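Local coordinates for protein putative glycoside hydrolase (Parabacteroides distasonis ATCC 8503, PDB 3GYC) that probably hydrolyses glycosidic bonds in carbohydrates, as a putative cellulase-like glycoside hydrolase built on a TIM barrel, at residues W26-W31 / D57-L62; L72-W77 / L118-V123; N263-A268 / W315-W320. All blocks are in the same frame, centred on the assembly; numbering follows the deposited sequence.

Interaction 1 of 3, residues W26-W31 / D57-L62; sequences WLERRW and DAYPHL. With EDO (1,2-ethanediol), chain D.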
loop_
_atom_site.group_PDB
_atom_site.type_symbol
_atom_site.label_atom_id
_atom_site.label_comp_id
_atom_site.label_asym_id
_atom_site.label_seq_id
_atom_site.Cartn_x
_atom_site.Cartn_y
_atom_site.Cartn_z
ATOM N N TRP A 26 4.620 -5.396 -10.221
ATOM C CA TRP A 26 4.889 -4.674 -11.440
ATOM C C TRP A 26 6.227 -5.089 -12.071
ATOM O O TRP A 26 6.367 -5.079 -13.308
ATOM C CB TRP A 26 4.862 -3.124 -11.172
ATOM C CG TRP A 26 6.049 -2.656 -10.381
ATOM C CD1 TRP A 26 6.175 -2.637 -9.039
ATOM C CD2 TRP A 26 7.297 -2.183 -10.904
ATOM N NE1 TRP A 26 7.433 -2.201 -8.681
ATOM C CE2 TRP A 26 8.126 -1.881 -9.804
ATOM C CE3 TRP A 26 7.794 -1.997 -12.177
ATOM C CZ2 TRP A 26 9.413 -1.402 -9.955
ATOM C CZ3 TRP A 26 9.045 -1.527 -12.333
ATOM C CH2 TRP A 26 9.854 -1.231 -11.234
ATOM N N LEU A 27 7.207 -5.405 -11.226
ATOM C CA LEU A 27 8.522 -5.796 -11.724
ATOM C C LEU A 27 8.653 -7.316 -11.787
ATOM O O LEU A 27 9.251 -7.833 -12.738
ATOM C CB LEU A 27 9.613 -5.206 -10.815
ATOM C CG LEU A 27 11.054 -5.386 -11.259
ATOM C CD1 LEU A 27 11.249 -4.784 -12.662
ATOM C CD2 LEU A 27 12.022 -4.792 -10.160
ATOM N N GLU A 28 8.106 -8.020 -10.804
ATOM C CA GLU A 28 8.304 -9.473 -10.674
ATOM C C GLU A 28 7.434 -10.385 -11.503
ATOM O O GLU A 28 7.886 -11.435 -11.922
ATOM C CB GLU A 28 8.138 -9.877 -9.219
ATOM C CG GLU A 28 9.335 -9.410 -8.429
ATOM C CD GLU A 28 9.256 -9.743 -6.960
ATOM O OE1 GLU A 28 8.860 -10.875 -6.609
ATOM O OE2 GLU A 28 9.709 -8.906 -6.142
ATOM N N ARG A 29 6.188 -9.967 -11.735
ATOM C CA ARG A 29 5.206 -10.846 -12.391
ATOM C C ARG A 29 5.192 -10.667 -13.848
ATOM O O ARG A 29 4.229 -10.138 -14.453
ATOM C CB ARG A 29 3.833 -10.639 -11.764
ATOM C CG ARG A 29 3.746 -11.137 -10.352
ATOM C CD ARG A 29 2.264 -11.259 -9.879
ATOM N NE ARG A 29 1.535 -12.308 -10.590
ATOM C CZ ARG A 29 1.424 -13.579 -10.217
ATOM N NH1 ARG A 29 2.084 -14.072 -9.190
ATOM N NH2 ARG A 29 0.754 -14.420 -10.985
ATOM N N ARG A 30 6.331 -11.053 -14.436
ATOM C CA ARG A 30 6.531 -10.842 -15.861
ATOM C C ARG A 30 6.988 -12.099 -16.618
ATOM O O ARG A 30 7.508 -12.014 -17.715
ATOM C CB ARG A 30 7.454 -9.650 -16.064
ATOM C CG ARG A 30 7.043 -8.435 -15.237
ATOM C CD ARG A 30 7.896 -7.255 -15.602
ATOM N NE ARG A 30 7.477 -6.610 -16.854
ATOM C CZ ARG A 30 8.258 -5.893 -17.649
ATOM N NH1 ARG A 30 9.560 -5.807 -17.443
ATOM N NH2 ARG A 30 7.739 -5.270 -18.684
ATOM N N TRP A 31 6.728 -13.263 -16.030
ATOM C CA TRP A 31 6.871 -14.548 -16.704
ATOM C C TRP A 31 5.549 -14.719 -17.456
ATOM O O TRP A 31 4.625 -13.980 -17.203
ATOM C CB TRP A 31 7.091 -15.702 -15.701
ATOM C CG TRP A 31 6.020 -15.959 -14.727
ATOM C CD1 TRP A 31 4.937 -16.756 -14.914
ATOM C CD2 TRP A 31 5.915 -15.449 -13.405
ATOM N NE1 TRP A 31 4.159 -16.752 -13.820
ATOM C CE2 TRP A 31 4.728 -15.967 -12.866
ATOM C CE3 TRP A 31 6.671 -14.553 -12.643
ATOM C CZ2 TRP A 31 4.291 -15.669 -11.602
ATOM C CZ3 TRP A 31 6.239 -14.254 -11.351
ATOM C CH2 TRP A 31 5.072 -14.809 -10.844
ATOM N N ASP A 57 6.502 -0.808 -5.159
ATOM C CA ASP A 57 7.774 -1.009 -4.469
ATOM C C ASP A 57 8.883 -0.454 -5.377
ATOM O O ASP A 57 8.980 -0.834 -6.567
ATOM C CB ASP A 57 7.995 -2.486 -4.189
ATOM C CG ASP A 57 9.151 -2.717 -3.208
ATOM O OD1 ASP A 57 10.085 -1.887 -3.149
ATOM O OD2 ASP A 57 9.062 -3.679 -2.429
ATOM N N ALA A 58 9.715 0.434 -4.816
ATOM C CA ALA A 58 10.828 1.086 -5.541
ATOM C C ALA A 58 12.153 0.284 -5.399
ATOM O O ALA A 58 13.148 0.646 -6.045
ATOM C CB ALA A 58 11.045 2.492 -5.000
ATOM N N TYR A 59 12.155 -0.754 -4.538
ATOM C CA TYR A 59 13.371 -1.577 -4.271
ATOM C C TYR A 59 14.591 -0.666 -4.036
ATOM O O TYR A 59 15.654 -0.849 -4.671
ATOM C CB TYR A 59 13.667 -2.487 -5.447
ATOM C CG TYR A 59 12.627 -3.522 -5.832
ATOM C CD1 TYR A 59 11.553 -3.202 -6.639
ATOM C CD2 TYR A 59 12.781 -4.866 -5.456
ATOM C CE1 TYR A 59 10.626 -4.179 -7.033
ATOM C CE2 TYR A 59 11.857 -5.839 -5.828
ATOM C CZ TYR A 59 10.792 -5.500 -6.632
ATOM O OH TYR A 59 9.881 -6.466 -7.027
ATOM N N PRO A 60 14.464 0.309 -3.122
ATOM C CA PRO A 60 15.546 1.310 -2.882
ATOM C C PRO A 60 16.849 0.680 -2.430
ATOM O O PRO A 60 17.934 1.117 -2.808
ATOM C CB PRO A 60 14.989 2.163 -1.743
ATOM C CG PRO A 60 14.023 1.268 -1.021
ATOM C CD PRO A 60 13.525 0.210 -2.003
ATOM N N HIS A 61 16.735 -0.335 -1.593
ATOM C CA HIS A 61 17.884 -1.095 -1.120
ATOM C C HIS A 61 18.715 -1.725 -2.250
ATOM O O HIS A 61 19.961 -1.724 -2.194
ATOM C CB HIS A 61 17.440 -2.133 -0.066
ATOM C CG HIS A 61 16.495 -3.175 -0.566
ATOM N ND1 HIS A 61 15.256 -2.874 -1.109
ATOM C CD2 HIS A 61 16.566 -4.526 -0.520
ATOM C CE1 HIS A 61 14.644 -4.001 -1.419
ATOM N NE2 HIS A 61 15.407 -5.015 -1.065
ATOM N N LEU A 62 18.055 -2.236 -3.271
ATOM C CA LEU A 62 18.714 -2.826 -4.416
ATOM C C LEU A 62 19.296 -1.735 -5.310
ATOM O O LEU A 62 20.451 -1.838 -5.764
ATOM C CB LEU A 62 17.758 -3.737 -5.190
ATOM C CG LEU A 62 17.156 -4.919 -4.408
ATOM C CD1 LEU A 62 16.381 -5.842 -5.343
ATOM C CD2 LEU A 62 18.245 -5.689 -3.606
HETATM C C1 EDO D . 1.324 -18.365 -10.456
HETATM O O1 EDO D . 0.677 -17.292 -11.167
HETATM C C2 EDO D . 1.244 -18.113 -8.978
HETATM O O2 EDO D . 1.501 -16.746 -8.605
#

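Interaction 2 of 3, residues L72-W77 / L118-V123; sequences LLKEVW and LDVDEV. With EDO (1,2-ethanediol), chain F.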
loop_
_atom_site.group_PDB
_atom_site.type_symbol
_atom_site.label_atom_id
_atom_site.label_comp_id
_atom_site.label_asym_id
_atom_site.label_seq_id
_atom_site.Cartn_x
_atom_site.Cartn_y
_atom_site.Cartn_z
ATOM N N LEU A 72 18.698 -11.942 -7.677
ATOM C CA LEU A 72 17.971 -13.161 -7.407
ATOM C C LEU A 72 17.209 -12.999 -6.082
ATOM O O LEU A 72 17.820 -12.778 -5.030
ATOM C CB LEU A 72 18.936 -14.342 -7.331
ATOM C CG LEU A 72 18.301 -15.739 -7.211
ATOM C CD1 LEU A 72 17.461 -16.111 -8.424
ATOM C CD2 LEU A 72 19.398 -16.781 -6.985
ATOM N N LEU A 73 15.873 -13.024 -6.141
ATOM C CA LEU A 73 15.036 -12.812 -4.962
ATOM C C LEU A 73 14.450 -14.113 -4.451
ATOM O O LEU A 73 14.103 -14.981 -5.256
ATOM C CB LEU A 73 13.893 -11.843 -5.280
ATOM C CG LEU A 73 14.254 -10.488 -5.888
ATOM C CD1 LEU A 73 13.021 -9.683 -6.127
ATOM C CD2 LEU A 73 15.296 -9.700 -5.069
ATOM N N LYS A 74 14.377 -14.263 -3.126
ATOM C CA LYS A 74 13.749 -15.433 -2.498
ATOM C C LYS A 74 12.288 -15.115 -2.330
ATOM O O LYS A 74 11.956 -13.981 -2.050
ATOM C CB LYS A 74 14.361 -15.724 -1.136
ATOM C CG LYS A 74 15.844 -15.977 -1.226
ATOM C CD LYS A 74 16.484 -16.403 0.106
ATOM C CE LYS A 74 16.716 -15.265 1.058
ATOM N NZ LYS A 74 17.629 -15.733 2.157
ATOM N N GLU A 75 11.401 -16.089 -2.487
ATOM C CA GLU A 75 9.967 -15.782 -2.386
ATOM C C GLU A 75 9.526 -15.499 -0.944
ATOM O O GLU A 75 10.118 -15.999 0.029
ATOM C CB GLU A 75 9.093 -16.906 -3.031
ATOM C CG GLU A 75 9.003 -18.246 -2.264
ATOM C CD GLU A 75 10.209 -19.182 -2.420
ATOM O OE1 GLU A 75 11.231 -18.820 -3.079
ATOM O OE2 GLU A 75 10.123 -20.319 -1.894
ATOM N N VAL A 76 8.519 -14.646 -0.823
ATOM C CA VAL A 76 7.902 -14.352 0.463
ATOM C C VAL A 76 6.891 -15.456 0.806
ATOM O O VAL A 76 6.747 -15.863 1.966
ATOM C CB VAL A 76 7.142 -13.007 0.445
ATOM C CG1 VAL A 76 6.843 -12.585 1.882
ATOM C CG2 VAL A 76 7.951 -11.915 -0.268
ATOM N N TRP A 77 6.233 -15.977 -0.226
ATOM C CA TRP A 77 5.162 -16.986 -0.070
ATOM C C TRP A 77 4.934 -17.713 -1.380
ATOM O O TRP A 77 5.380 -17.274 -2.443
ATOM C CB TRP A 77 3.824 -16.294 0.274
ATOM C CG TRP A 77 3.594 -15.023 -0.489
ATOM C CD1 TRP A 77 3.542 -14.852 -1.842
ATOM C CD2 TRP A 77 3.375 -13.726 0.081
ATOM N NE1 TRP A 77 3.319 -13.531 -2.145
ATOM C CE2 TRP A 77 3.247 -12.812 -0.987
ATOM C CE3 TRP A 77 3.317 -13.247 1.384
ATOM C CZ2 TRP A 77 3.030 -11.435 -0.779
ATOM C CZ3 TRP A 77 3.103 -11.894 1.584
ATOM C CH2 TRP A 77 2.962 -11.004 0.509
ATOM N N LEU A 118 13.762 -9.709 -0.048
ATOM C CA LEU A 118 15.038 -10.362 0.263
ATOM C C LEU A 118 15.680 -10.987 -0.955
ATOM O O LEU A 118 15.134 -11.930 -1.556
ATOM C CB LEU A 118 14.890 -11.444 1.319
ATOM C CG LEU A 118 14.493 -11.022 2.728
ATOM C CD1 LEU A 118 14.253 -12.276 3.574
ATOM C CD2 LEU A 118 15.557 -10.094 3.364
ATOM N N ASP A 119 16.849 -10.465 -1.310
ATOM C CA ASP A 119 17.657 -11.052 -2.352
ATOM C C ASP A 119 18.491 -12.120 -1.631
ATOM O O ASP A 119 18.547 -12.143 -0.402
ATOM C CB ASP A 119 18.571 -10.046 -3.016
ATOM C CG ASP A 119 19.622 -9.460 -2.042
ATOM O OD1 ASP A 119 19.206 -8.761 -1.084
ATOM O OD2 ASP A 119 20.841 -9.745 -2.228
ATOM N N VAL A 120 19.179 -12.967 -2.377
ATOM C CA VAL A 120 19.951 -14.034 -1.750
ATOM C C VAL A 120 21.061 -13.508 -0.788
ATOM O O VAL A 120 21.442 -14.190 0.143
ATOM C CB VAL A 120 20.482 -15.018 -2.800
ATOM C CG1 VAL A 120 19.273 -15.717 -3.462
ATOM C CG2 VAL A 120 21.335 -14.297 -3.845
ATOM N N ASP A 121 21.537 -12.295 -0.993
ATOM C CA ASP A 121 22.530 -11.710 -0.093
ATOM C C ASP A 121 21.911 -10.809 0.977
ATOM O O ASP A 121 22.627 -10.171 1.743
ATOM C CB ASP A 121 23.537 -10.940 -0.912
ATOM C CG ASP A 121 24.238 -11.819 -1.907
ATOM O OD1 ASP A 121 24.699 -12.909 -1.530
ATOM O OD2 ASP A 121 24.351 -11.410 -3.075
ATOM N N GLU A 122 20.593 -10.751 1.016
ATOM C CA GLU A 122 19.845 -10.013 2.010
ATOM C C GLU A 122 20.442 -8.631 2.271
ATOM O O GLU A 122 20.726 -8.277 3.415
ATOM C CB GLU A 122 19.776 -10.841 3.306
ATOM C CG GLU A 122 19.085 -12.178 3.087
ATOM C CD GLU A 122 18.714 -12.900 4.367
ATOM O OE1 GLU A 122 19.325 -12.642 5.432
ATOM O OE2 GLU A 122 17.805 -13.774 4.289
ATOM N N VAL A 123 20.570 -7.834 1.211
ATOM C CA VAL A 123 21.220 -6.525 1.353
ATOM C C VAL A 123 20.465 -5.512 2.251
ATOM O O VAL A 123 21.090 -4.625 2.861
ATOM C CB VAL A 123 21.642 -5.898 -0.013
ATOM C CG1 VAL A 123 22.599 -6.837 -0.751
ATOM C CG2 VAL A 123 20.461 -5.491 -0.852
HETATM C C1 EDO F . 10.316 -9.188 2.314
HETATM O O1 EDO F . 9.585 -8.605 1.210
HETATM C C2 EDO F . 10.792 -10.632 2.018
HETATM O O2 EDO F . 11.379 -10.795 0.704
#

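Interaction 3 of 3, residues N263-A268 / W315-W320; sequences NVVKNA and WPLLKW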
loop_
_atom_site.group_PDB
_atom_site.type_symbol
_atom_site.label_atom_id
_atom_site.label_comp_id
_atom_site.label_asym_id
_atom_site.label_seq_id
_atom_site.Cartn_x
_atom_site.Cartn_y
_atom_site.Cartn_z
ATOM N N ASN A 263 -9.591 -23.448 4.405
ATOM C CA ASN A 263 -10.588 -22.939 5.366
ATOM C C ASN A 263 -11.320 -21.726 4.775
ATOM O O ASN A 263 -12.474 -21.535 5.052
ATOM C CB ASN A 263 -9.923 -22.547 6.674
ATOM C CG ASN A 263 -9.502 -23.728 7.471
ATOM O OD1 ASN A 263 -9.950 -24.820 7.216
ATOM N ND2 ASN A 263 -8.642 -23.528 8.432
ATOM N N VAL A 264 -10.639 -20.913 3.975
ATOM C CA VAL A 264 -11.297 -19.751 3.339
ATOM C C VAL A 264 -12.396 -20.278 2.392
ATOM O O VAL A 264 -13.553 -19.799 2.414
ATOM C CB VAL A 264 -10.286 -18.820 2.613
ATOM C CG1 VAL A 264 -11.012 -17.683 1.857
ATOM C CG2 VAL A 264 -9.312 -18.231 3.616
ATOM N N VAL A 265 -12.059 -21.299 1.602
ATOM C CA VAL A 265 -13.016 -21.912 0.677
ATOM C C VAL A 265 -14.240 -22.460 1.419
ATOM O O VAL A 265 -15.396 -22.202 1.029
ATOM C CB VAL A 265 -12.360 -23.040 -0.199
ATOM C CG1 VAL A 265 -13.437 -23.894 -0.909
ATOM C CG2 VAL A 265 -11.334 -22.435 -1.216
ATOM N N LYS A 266 -13.986 -23.169 2.516
ATOM C CA LYS A 266 -15.042 -23.826 3.265
ATOM C C LYS A 266 -15.956 -22.870 4.036
ATOM O O LYS A 266 -17.172 -23.059 4.030
ATOM C CB LYS A 266 -14.438 -24.835 4.242
ATOM C CG LYS A 266 -15.454 -25.720 4.996
ATOM N N ASN A 267 -15.360 -21.856 4.653
ATOM C CA ASN A 267 -16.042 -20.973 5.588
ATOM C C ASN A 267 -16.187 -19.488 5.370
ATOM O O ASN A 267 -17.078 -18.902 5.943
ATOM C CB ASN A 267 -15.291 -21.085 6.909
ATOM C CG ASN A 267 -15.171 -22.484 7.360
ATOM O OD1 ASN A 267 -16.071 -23.293 7.116
ATOM N ND2 ASN A 267 -14.046 -22.815 7.981
ATOM N N ALA A 268 -15.315 -18.851 4.599
ATOM C CA ALA A 268 -15.335 -17.390 4.515
ATOM C C ALA A 268 -16.686 -16.818 4.084
ATOM O O ALA A 268 -17.273 -15.977 4.793
ATOM C CB ALA A 268 -14.194 -16.882 3.619
ATOM N N TRP A 315 -9.312 -18.777 -7.758
ATOM C CA TRP A 315 -9.157 -20.132 -7.257
ATOM C C TRP A 315 -10.457 -20.881 -7.428
ATOM O O TRP A 315 -11.498 -20.254 -7.465
ATOM C CB TRP A 315 -8.848 -20.028 -5.771
ATOM C CG TRP A 315 -8.106 -21.156 -5.159
ATOM C CD1 TRP A 315 -8.539 -21.951 -4.146
ATOM C CD2 TRP A 315 -6.754 -21.575 -5.434
ATOM N NE1 TRP A 315 -7.573 -22.853 -3.797
ATOM C CE2 TRP A 315 -6.468 -22.650 -4.568
ATOM C CE3 TRP A 315 -5.764 -21.161 -6.329
ATOM C CZ2 TRP A 315 -5.239 -23.297 -4.561
ATOM C CZ3 TRP A 315 -4.549 -21.820 -6.326
ATOM C CH2 TRP A 315 -4.299 -22.890 -5.463
ATOM N N PRO A 316 -10.400 -22.210 -7.569
ATOM C CA PRO A 316 -11.653 -22.916 -7.570
ATOM C C PRO A 316 -12.440 -22.685 -6.264
ATOM O O PRO A 316 -11.900 -22.752 -5.155
ATOM C CB PRO A 316 -11.227 -24.414 -7.648
ATOM C CG PRO A 316 -9.855 -24.438 -7.104
ATOM C CD PRO A 316 -9.261 -23.149 -7.675
ATOM N N LEU A 317 -13.723 -22.427 -6.437
ATOM C CA LEU A 317 -14.663 -22.261 -5.345
ATOM C C LEU A 317 -14.482 -20.961 -4.538
ATOM O O LEU A 317 -15.162 -20.772 -3.527
ATOM C CB LEU A 317 -14.682 -23.505 -4.456
ATOM C CG LEU A 317 -14.979 -24.880 -5.092
ATOM C CD1 LEU A 317 -14.784 -25.958 -4.035
ATOM C CD2 LEU A 317 -16.393 -24.990 -5.668
ATOM N N LEU A 318 -13.614 -20.054 -4.975
ATOM C CA LEU A 318 -13.580 -18.733 -4.345
ATOM C C LEU A 318 -14.373 -17.737 -5.225
ATOM O O LEU A 318 -13.978 -17.390 -6.347
ATOM C CB LEU A 318 -12.165 -18.207 -4.023
ATOM C CG LEU A 318 -11.371 -18.917 -2.897
ATOM C CD1 LEU A 318 -10.004 -18.212 -2.620
ATOM C CD2 LEU A 318 -12.172 -19.011 -1.598
ATOM N N LYS A 319 -15.470 -17.247 -4.689
ATOM C CA LYS A 319 -16.301 -16.248 -5.394
ATOM C C LYS A 319 -15.866 -14.847 -4.996
ATOM O O LYS A 319 -15.507 -14.594 -3.846
ATOM C CB LYS A 319 -17.801 -16.442 -5.086
ATOM C CG LYS A 319 -18.393 -17.772 -5.560
ATOM C CD LYS A 319 -19.781 -18.020 -4.959
ATOM N N TRP A 320 -15.891 -13.939 -5.961
ATOM C CA TRP A 320 -15.487 -12.564 -5.724
ATOM C C TRP A 320 -16.631 -11.655 -5.399
ATOM O O TRP A 320 -16.393 -10.545 -4.930
ATOM C CB TRP A 320 -14.777 -11.991 -6.958
ATOM C CG TRP A 320 -13.407 -12.545 -7.180
ATOM C CD1 TRP A 320 -13.087 -13.653 -7.894
ATOM C CD2 TRP A 320 -12.170 -12.021 -6.681
ATOM N NE1 TRP A 320 -11.729 -13.832 -7.899
ATOM C CE2 TRP A 320 -11.148 -12.865 -7.133
ATOM C CE3 TRP A 320 -11.837 -10.932 -5.883
ATOM C CZ2 TRP A 320 -9.795 -12.629 -6.845
ATOM C CZ3 TRP A 320 -10.478 -10.680 -5.605
ATOM C CH2 TRP A 320 -9.489 -11.552 -6.054
#

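Interaction 1 of 3, residues W26-W31 / D57-L62
Two hydrogen bonds tie W26 and E28 to the chain around Y59. The indole NE1 of W26 donates to the backbone O of D57 at 3.0 Å. It meets a lone pair in the carbonyl plane, but the bond is bent, with 139° at the hydrogen. The second bond runs from the Y59 hydroxyl to the carboxylate of E28: OH lies 2.6 Å from OE2 and uses the anti lone pair of that oxygen. The carboxylate reaches the edge of the phenol ring, with the two planes turned 51° apart. OE2 also forms a salt bridge with R117, and OE1 is bonded to S84, so both oxygens of this buried acid have partners.

The apolar part centres on L27. Its CG stands anti to the backbone N (chi1 -174°), which sends CD2 over one face of the Y59 ring. This is a CH-pi contact, 4.0 Å from CD2 of L27 to the ring centroid. CB of L27 lies over the centre of the W26 indole. W26 CZ2 and Y59 CE1 meet more loosely at 4.2 Å.

D57 shapes the chain that carries the tyrosine. Its OD1 accepts from the backbone N of Y59 at 2.7 Å, forming an Asx turn. S114 and W115 bond to the same carboxylate.

The contact is buried. It joins helix 25-28, which follows barrel strand 17-23, to the end of strand 53-57 and the start of helix 60-65. Strand 71-73 packs on E28 and Y59, strand 88-90 on L27, and helix 130-146 on A58 and P60.

Interaction 2 of 3, residues L72-W77 / L118-V123
L73 and D119 form a single antiparallel beta bridge as a non-hydrogen-bonded pair, flanked by backbone hydrogen bonds from V120 N to L72 O (3.0 Å) and from K74 N to L118 O (2.9 Å). The K74 bond is the straighter, with 166° at the hydrogen against 141°. L72 O and L118 O also receive CA-H...O contacts, from D119 CA and L73 CA respectively. Strand 71-73 of the small antiparallel sheet is thus paired with the loop between strand 109-113 and helix 130-146.

K74 reaches across to E122: its chain bends at chi3 (-78°), and NZ forms a salt bridge of 2.9 Å to OE2. The ammonium comes from above the carboxylate plane, and the two side chains cross at about a right angle. CG of K74 passes CG1 of V120. That same methyl also meets CD2 of L72 at 3.7 Å. L73 contributes its CD2, which rests against CA and CB of D119.

The D119 carboxylate organises its own turn. OD1 accepts from V123 N at 2.8 Å through its syn lone pair. OD2 takes D121 N from above the plane, as an Asx turn. A type I turn from D119 to E122 carries E122 round toward the lysine.

A 1,2-ethanediol, probably from the crystallisation liquor, accepts from L118 N through its O2 at 2.7 Å.

The backbone bonds set the pairing and depend little on side-chain identity. The salt bridge lies among partly exposed residues, so solvent probably weakens it, and it would add a more adjustable tie between 72-77 and the turn.

Interaction 3 of 3, residues N263-A268 / W315-W320
V265 is the bump of this contact, a branched side chain on helix 259-273 that sits in a shallow hollow formed by the type II turn from W315 to L318. Its two methyls go to different walls. A chi1 of 166° swings CG1 away from the backbone N and toward L317, where it touches CB at 3.8 Å and CD1 at 4.0 Å. CG2 turns to the other wall, where CD2 of L318 lies 3.5 Å away. The same CG2 approaches the carbonyl O of P316 and the edge of the W315 indole, 4.1 Å from its CD1. P316 CD covers one face of that indole.

The turn answers with a bump of its own. CD2 of L318 pushes between V264 and V265, meeting CG1 of V264 at 3.9 Å and also CA of V265. L318 crosses each valine at about a right angle, so branch meets branch instead of chain lying along chain. L317 takes a positive phi (71°) as the third residue of the turn, and its CB points toward the helix.

Trimming V265 to an alanine removes both methyls; L317 and the indole edge of W315 would probably lose their contact with the helix, and a gap would be likely beside CD2 of L318.

The side chains that meet are all apolar. They grade from the buried V264 and L318 to the exposed L317 and W315. Y312 packs on V264 and L318, while Y261, one turn earlier in the helix, also touches L318. The helix is thus joined to the loop that runs from strand 301-303 to helix 321-337.

In the fold
Interactions 1 and 2 are neighbours, with centres 12 Å apart. Strand 71-73 follows helix 60-65 in the chain, and the two contacts touch: L73 packs on E28 and L62, and V123 on H61 and L62. R117 serves both, pairing with E28 and bonding to the backbone O of K74. Interaction 3 stands apart, about 10 Å from interaction 1 and 11 Å from interaction 2 at the nearest atoms. Chemistry follows place. Buried interaction 1 joins side-chain hydrogen bonds to ring packing. Partly buried interaction 2 relies on backbone pairing and a salt bridge. Interaction 3, farthest from the chain centre, uses apolar side chains alone.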